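Local coordinates for DNA ligase (Archaeoglobus fulgidus, PDB 3GDE), which probably seals nicks in double-stranded DNA during replication, recombination and repair, using ATP and passing through an enzyme-AMP intermediate, at residues T427-V432 with K500-V505; S448-C453 with V464-T469. All coordinates share one frame; numbering follows the deposited sequence.

Contact 1: residues T427-V432 with K500-V505; sequences TLDLVV and KYVFEV
Thr427 OG1 donates a hydrogen bond of 2.7 Å to Glu504 OE2, reaching that oxygen on its anti side and 33° out of the carboxylate plane. Glu504 is stretched straight, with CG anti to the backbone N (chi1 -175°), which carries its carboxylate across the side chain of Thr427. Its other oxygen, OE1, is held by Arg529 and Arg531. The end of Asp429 leans toward segment 500-505, and its OD1 lies 4.4 Å from Glu504 OE1; the like charges are probably offset by Lys534, which forms a salt bridge with Asp429 OD1, and by the arginines that hold Glu504.

Five backbone hydrogen bonds join the antiparallel strands. Leu428 and Val505 exchange a pair, with Val505 N to Leu428 O at 2.7 Å; Leu430 and Phe503 exchange another, and Val432 N adds a bond to Tyr501 O. Beyond this last bond, a water donates to Val432 O and accepts from Tyr501 N, prolonging the pairing.

Val432 CG2 sits almost exactly over the centre of the Phe503 ring, 3.4 Å from its centroid, a CH-pi contact. Leu430 CD1 packs on Val505 CB at 4.2 Å, and Leu451 extends this core. An apolar face of Leu428, Leu430, Phe503 and Val505, backed by one where Asp429 and Glu504 alternate with valines, is consistent with the OB-fold barrel of the ligase C-terminal domain.

Contact 2: residues S448-C453 with V464-T469; sequences SFELAC and VGRVAT
Strands 448-453 and 464-467 run antiparallel at 158° as the two arms of a beta hairpin in the OB-fold domain, and a classic beta bulge interrupts their pairing where Val464 and Gly465 both face Leu451. Leu451 O takes a bond from Val464 N at 2.9 Å and a weak one from Gly465 N at 3.5 Å, while Leu451 N donates to Gly465 O. At the backbone angles of Gly465, a CB would be pressed against the carbonyl oxygen of Val464, so the lack of a side chain suits this backbone conformation. Past it the pairing is regular again: Phe449 and Val467 exchange two backbone bonds.

The side chains of Phe449, Leu451 and Val467 share the inner face. Leu451 CD1 meets Val467 CG1 at 3.7 Å, the two side chains lying across one another. Val467 CG1 stands between the backbone N and the carbonyl carbon (chi1 64°), and from there it also reaches Phe449 CB. The Phe449 ring goes on to meet Phe503 edge-to-face and Phe471 with the ring planes inclined, while helix 473-483 supplies Leu476 and Leu479 against it.

Glu450 and Arg466 occupy the other face. Their flat groups are turned 68° apart, and the salt bridge from Glu450 OE1 to Arg466 NE is long, at 4.0 Å, with OE1 near the guanidinium plane at its edge. A bend at chi2 folds Glu450 back over the Arg466 stem, and its other oxygen, OE2, forms a salt bridge with Lys463. At the bulged end, Cys453 SG rests against Val464 CG2 at 4.0 Å.

In the fold
Contacts 1 and 2 lie in one antiparallel sheet, their centres 9 Å apart, with strands 428-437 and 446-454 as neighbours. The 448-453/464-469 hairpin falls within the chain between the two segments of contact 1. Val431 N and Ala452 O, 2.8 Å apart, probably form a hydrogen bond joining the two pairs. Apolar side chains continue across the seam: Val505 CG2 packs on Leu451 CD1 at 3.6 Å. Contact 1 lies near the predicted nucleotide-binding residues: the side chain of Asp429 is about 9 Å from that of Arg272, and about 4 Å from a bound phosphate ion, probably from the crystallisation liquor. Contact 2 lies away from the predicted ATP-binding residues.

Contact 1: residues T427-V432 with K500-V505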
# COMPACT_ATOMS: atom_id res chain seq x y z
N THR A 427 4.04 -15.70 5.91
CA THR A 427 5.12 -14.75 6.08
C THR A 427 4.47 -13.40 6.35
O THR A 427 3.26 -13.24 6.15
CB THR A 427 6.09 -14.67 4.89
OG1 THR A 427 5.39 -14.27 3.69
CG2 THR A 427 6.80 -16.00 4.67
N LEU A 428 5.27 -12.45 6.83
CA LEU A 428 4.77 -11.11 7.11
C LEU A 428 5.55 -10.11 6.32
O LEU A 428 6.73 -10.32 6.03
CB LEU A 428 4.89 -10.79 8.60
CG LEU A 428 3.92 -11.50 9.54
CD1 LEU A 428 4.46 -11.47 10.97
CD2 LEU A 428 2.52 -10.88 9.45
N ASP A 429 4.91 -9.03 5.94
CA ASP A 429 5.66 -7.94 5.39
C ASP A 429 5.68 -6.75 6.35
O ASP A 429 4.64 -6.26 6.79
CB ASP A 429 5.21 -7.63 3.97
CG ASP A 429 5.99 -8.45 2.93
OD1 ASP A 429 5.50 -9.51 2.44
OD2 ASP A 429 7.14 -8.03 2.62
N LEU A 430 6.90 -6.37 6.72
CA LEU A 430 7.14 -5.46 7.82
C LEU A 430 8.06 -4.33 7.37
O LEU A 430 8.94 -4.53 6.54
CB LEU A 430 7.73 -6.23 9.03
CG LEU A 430 6.89 -7.39 9.59
CD1 LEU A 430 7.71 -8.32 10.49
CD2 LEU A 430 5.62 -6.89 10.32
N VAL A 431 7.84 -3.14 7.92
CA VAL A 431 8.63 -1.97 7.56
C VAL A 431 10.00 -2.05 8.24
O VAL A 431 10.10 -2.42 9.40
CB VAL A 431 7.91 -0.63 7.96
CG1 VAL A 431 8.71 0.59 7.46
CG2 VAL A 431 6.50 -0.60 7.41
N VAL A 432 11.05 -1.70 7.50
CA VAL A 432 12.38 -1.57 8.08
C VAL A 432 12.54 -0.19 8.70
O VAL A 432 12.72 0.82 7.99
CB VAL A 432 13.48 -1.82 7.05
CG1 VAL A 432 14.85 -1.90 7.75
CG2 VAL A 432 13.19 -3.07 6.28
N LYS A 500 10.23 3.30 4.73
CA LYS A 500 10.25 3.32 3.27
C LYS A 500 10.17 1.89 2.71
O LYS A 500 9.27 1.55 1.94
CB LYS A 500 11.54 3.99 2.79
CG LYS A 500 11.40 4.91 1.60
CD LYS A 500 11.75 4.24 0.31
CE LYS A 500 12.46 5.20 -0.62
NZ LYS A 500 12.10 4.95 -2.04
N TYR A 501 11.10 1.05 3.14
CA TYR A 501 11.23 -0.28 2.56
C TYR A 501 10.54 -1.35 3.39
O TYR A 501 10.47 -1.25 4.62
CB TYR A 501 12.71 -0.60 2.30
CG TYR A 501 13.34 0.33 1.28
CD1 TYR A 501 14.33 1.23 1.65
CD2 TYR A 501 12.91 0.32 -0.05
CE1 TYR A 501 14.90 2.10 0.73
CE2 TYR A 501 13.46 1.18 -1.00
CZ TYR A 501 14.46 2.07 -0.60
OH TYR A 501 15.04 2.93 -1.54
N VAL A 502 9.99 -2.34 2.70
CA VAL A 502 9.26 -3.42 3.34
C VAL A 502 9.97 -4.75 3.04
O VAL A 502 10.28 -5.04 1.88
CB VAL A 502 7.77 -3.44 2.86
CG1 VAL A 502 7.05 -4.72 3.28
CG2 VAL A 502 7.02 -2.19 3.36
N PHE A 503 10.23 -5.54 4.08
CA PHE A 503 10.81 -6.89 3.91
C PHE A 503 9.72 -7.94 4.04
O PHE A 503 8.84 -7.80 4.88
CB PHE A 503 11.85 -7.20 5.00
CG PHE A 503 13.16 -6.48 4.85
CD1 PHE A 503 13.46 -5.72 3.73
CD2 PHE A 503 14.13 -6.60 5.86
CE1 PHE A 503 14.67 -5.07 3.61
CE2 PHE A 503 15.36 -5.96 5.75
CZ PHE A 503 15.63 -5.18 4.63
N GLU A 504 9.78 -8.99 3.23
CA GLU A 504 9.04 -10.22 3.53
C GLU A 504 9.84 -11.04 4.55
O GLU A 504 11.01 -11.37 4.33
CB GLU A 504 8.75 -11.04 2.28
CG GLU A 504 7.88 -12.28 2.57
CD GLU A 504 7.53 -13.11 1.35
OE1 GLU A 504 7.75 -12.63 0.21
OE2 GLU A 504 7.02 -14.24 1.54
N VAL A 505 9.19 -11.36 5.67
CA VAL A 505 9.83 -11.99 6.82
C VAL A 505 9.09 -13.27 7.21
O VAL A 505 7.86 -13.26 7.39
CB VAL A 505 9.85 -11.02 8.03
CG1 VAL A 505 10.52 -11.66 9.24
CG2 VAL A 505 10.56 -9.72 7.68
O HOH W 1 12.80 1.80 5.42

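Contact 2: residues S448-C453 with V464-T469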
# COMPACT_ATOMS: atom_id res chain seq x y z
N SER A 448 21.90 -6.15 10.57
CA SER A 448 20.70 -6.42 11.36
C SER A 448 19.64 -5.33 11.12
O SER A 448 20.00 -4.16 10.94
CB SER A 448 21.10 -6.42 12.82
OG SER A 448 20.06 -6.89 13.62
N PHE A 449 18.36 -5.70 11.14
CA PHE A 449 17.26 -4.79 10.74
C PHE A 449 16.07 -4.84 11.69
O PHE A 449 15.57 -5.90 12.02
CB PHE A 449 16.79 -5.08 9.30
CG PHE A 449 17.90 -5.09 8.29
CD1 PHE A 449 18.58 -6.27 8.00
CD2 PHE A 449 18.28 -3.91 7.65
CE1 PHE A 449 19.62 -6.28 7.06
CE2 PHE A 449 19.33 -3.92 6.71
CZ PHE A 449 20.00 -5.10 6.41
N GLU A 450 15.62 -3.67 12.12
CA GLU A 450 14.45 -3.54 13.01
C GLU A 450 13.18 -3.51 12.18
O GLU A 450 13.13 -2.83 11.15
CB GLU A 450 14.54 -2.26 13.83
CG GLU A 450 15.73 -2.19 14.76
CD GLU A 450 15.67 -3.26 15.84
OE1 GLU A 450 16.63 -4.04 15.96
OE2 GLU A 450 14.65 -3.32 16.55
N LEU A 451 12.16 -4.25 12.62
CA LEU A 451 10.96 -4.48 11.81
C LEU A 451 9.70 -4.04 12.52
O LEU A 451 9.54 -4.28 13.72
CB LEU A 451 10.84 -5.96 11.42
CG LEU A 451 12.03 -6.66 10.74
CD1 LEU A 451 11.78 -8.16 10.74
CD2 LEU A 451 12.30 -6.15 9.34
N ALA A 452 8.79 -3.42 11.78
CA ALA A 452 7.58 -2.87 12.38
C ALA A 452 6.34 -3.17 11.56
O ALA A 452 6.39 -3.19 10.33
CB ALA A 452 7.72 -1.36 12.61
N CYS A 453 5.24 -3.42 12.25
CA CYS A 453 3.94 -3.54 11.63
C CYS A 453 3.21 -2.18 11.71
O CYS A 453 3.65 -1.27 12.40
CB CYS A 453 3.13 -4.67 12.28
SG CYS A 453 2.52 -4.33 13.94
N VAL A 464 8.17 -5.00 16.13
CA VAL A 464 7.67 -6.35 16.23
C VAL A 464 8.83 -7.37 16.27
O VAL A 464 8.65 -8.52 16.63
CB VAL A 464 6.62 -6.57 15.11
CG1 VAL A 464 6.98 -7.70 14.17
CG2 VAL A 464 5.24 -6.71 15.70
N GLY A 465 10.03 -6.92 15.92
CA GLY A 465 11.18 -7.79 15.97
C GLY A 465 12.41 -7.26 15.28
O GLY A 465 12.47 -6.09 14.88
N ARG A 466 13.40 -8.14 15.16
CA ARG A 466 14.68 -7.83 14.56
C ARG A 466 15.21 -9.04 13.80
O ARG A 466 15.17 -10.16 14.31
CB ARG A 466 15.68 -7.41 15.63
CG ARG A 466 16.91 -6.79 15.07
CD ARG A 466 18.10 -7.65 15.31
NE ARG A 466 18.73 -7.33 16.58
CZ ARG A 466 19.83 -7.93 17.04
NH1 ARG A 466 20.40 -8.89 16.32
NH2 ARG A 466 20.34 -7.57 18.22
N VAL A 467 15.74 -8.81 12.60
CA VAL A 467 16.14 -9.89 11.70
C VAL A 467 17.60 -9.74 11.26
O VAL A 467 18.05 -8.64 10.95
CB VAL A 467 15.17 -10.03 10.47
CG1 VAL A 467 15.19 -8.79 9.57
CG2 VAL A 467 15.47 -11.29 9.67
N ALA A 468 18.32 -10.87 11.23
CA ALA A 468 19.73 -10.91 10.84
C ALA A 468 20.05 -12.11 9.96
O ALA A 468 21.07 -12.12 9.26
CB ALA A 468 20.61 -10.91 12.08
N THR A 469 19.19 -13.12 9.98
CA THR A 469 19.38 -14.32 9.16
C THR A 469 18.60 -14.26 7.85
O THR A 469 17.58 -13.59 7.76
CB THR A 469 19.04 -15.64 9.92
OG1 THR A 469 17.68 -15.60 10.40
CG2 THR A 469 19.96 -15.82 11.11